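Local atomic coordinates of DUF655 domain-containing protein (Archaeoglobus fulgidus, PDB entry 2I5H), a protein that is of unknown function but belongs to a family placed in the helix-hairpin-helix clan, so it may bind nucleic acid. Residues V178-I181 with I182-K186. Sequence-based numbering, arbitrary orientation.
Sequences VSRI and IYEIK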
# COMPACT_ATOMS: atom_id res chain seq x y z
N VAL A 178 4.93 -5.43 1.98
CA VAL A 178 3.86 -4.76 2.72
C VAL A 178 4.42 -4.07 3.96
O VAL A 178 4.05 -2.93 4.27
CB VAL A 178 2.75 -5.75 3.15
CG1 VAL A 178 1.74 -5.05 4.04
CG2 VAL A 178 2.06 -6.31 1.92
N SER A 179 5.32 -4.76 4.66
CA SER A 179 5.94 -4.21 5.86
C SER A 179 6.70 -2.93 5.56
O SER A 179 6.64 -1.97 6.33
CB SER A 179 6.89 -5.22 6.50
OG SER A 179 6.19 -6.27 7.13
N ARG A 180 7.43 -2.92 4.45
CA ARG A 180 8.20 -1.74 4.07
C ARG A 180 7.27 -0.59 3.69
O ARG A 180 7.47 0.55 4.13
CB ARG A 180 9.14 -2.05 2.90
CG ARG A 180 9.96 -0.84 2.44
CD ARG A 180 10.83 -0.28 3.56
NE ARG A 180 11.43 1.01 3.20
CZ ARG A 180 12.26 1.69 3.99
NH1 ARG A 180 12.59 1.22 5.18
NH2 ARG A 180 12.74 2.86 3.58
N ILE A 181 6.25 -0.87 2.89
CA ILE A 181 5.32 0.18 2.49
C ILE A 181 4.65 0.81 3.71
O ILE A 181 4.60 2.03 3.83
CB ILE A 181 4.24 -0.38 1.53
CG1 ILE A 181 4.91 -0.81 0.22
CG2 ILE A 181 3.17 0.67 1.27
CD1 ILE A 181 3.99 -1.54 -0.75
N ILE A 182 4.16 -0.02 4.62
CA ILE A 182 3.53 0.50 5.82
C ILE A 182 4.53 1.33 6.62
O ILE A 182 4.19 2.37 7.18
CB ILE A 182 2.97 -0.65 6.68
CG1 ILE A 182 1.71 -1.21 6.00
CG2 ILE A 182 2.66 -0.16 8.09
CD1 ILE A 182 1.06 -2.36 6.73
N TYR A 183 5.79 0.87 6.67
CA TYR A 183 6.81 1.60 7.40
C TYR A 183 6.98 3.01 6.83
O TYR A 183 7.05 3.99 7.56
CB TYR A 183 8.15 0.87 7.35
CG TYR A 183 9.25 1.61 8.08
CD1 TYR A 183 9.33 1.58 9.47
CD2 TYR A 183 10.18 2.38 7.38
CE1 TYR A 183 10.31 2.30 10.15
CE2 TYR A 183 11.16 3.10 8.05
CZ TYR A 183 11.22 3.06 9.43
OH TYR A 183 12.19 3.78 10.10
N GLU A 184 7.04 3.10 5.50
CA GLU A 184 7.22 4.38 4.83
C GLU A 184 6.01 5.29 5.05
O GLU A 184 6.16 6.49 5.27
CB GLU A 184 7.48 4.16 3.34
CG GLU A 184 8.84 3.51 3.06
CD GLU A 184 9.10 3.24 1.59
OE1 GLU A 184 8.36 3.76 0.74
OE2 GLU A 184 10.07 2.50 1.29
N ILE A 185 4.82 4.72 4.99
CA ILE A 185 3.60 5.49 5.20
C ILE A 185 3.60 6.09 6.61
O ILE A 185 3.18 7.23 6.80
CB ILE A 185 2.35 4.61 5.02
CG1 ILE A 185 2.22 4.23 3.54
CG2 ILE A 185 1.11 5.35 5.53
CD1 ILE A 185 1.03 3.33 3.24
N LYS A 186 4.07 5.32 7.58
CA LYS A 186 4.11 5.78 8.96
C LYS A 186 5.28 6.73 9.22
O LYS A 186 5.22 7.55 10.14
CB LYS A 186 4.23 4.60 9.92
CG LYS A 186 3.02 3.68 9.94
CD LYS A 186 3.19 2.61 11.00
CE LYS A 186 1.98 1.70 11.09
NZ LYS A 186 2.14 0.66 12.14
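Arg180 and Glu184 form a salt bridge one turn apart on the helix that spans residues 173-186. NE of Arg180 donates to OE2 of Glu184 at 2.8 Å, in a somewhat bent bond. The carboxylate oxygen receives it through its anti lone pair. The carboxylate stands almost upright against the guanidinium, the two planes 84° apart. Arg180 runs its CG anti to the backbone N and then bends at chi2 (59°), which carries NE over to the glutamate.

Glu184 has further partners. Its OE2 also takes the backbone N of Leu194, and OE1 takes the backbone N of Phe195 and the hydroxyl of Thr196. The buried carboxylate therefore ties the chain's C-terminal tail to the helix, and the nearby arginine probably helps to stabilise its negative charge.

CD2 of Tyr183 comes over one face of the Arg180 guanidinium, 3.5 Å from NH1. Seen from the ring, the approach is oblique, and the two planes are inclined by 29°. Glu184 OE2 instead comes to the edge of the guanidinium, somewhat tilted from its plane.

Apolar contacts lie on the side of the helix that packs against helix 96-111. CG1 of Val178 meets CD1 of Ile182 at 3.9 Å, the two side chains lying alongside each other. CG2 of Ile181 touches CD1 of Ile185 at 3.9 Å. Val178, Ile181 and Ile182 also pack on helix 96-111, through Pro103, Ile106 and Ile110.

Backbone bonds hold the turns together. Ile182 N reaches Val178 O at 2.9 Å, and Tyr183, Glu184 and Ile185 repeat the pattern with Ser179, Arg180 and Ile181. The arrangement is an i to i+4 Arg-Glu salt bridge on the last alpha-helix of the chain, with one side packed on helix 96-111 and the glutamate bonded to residues 194-196.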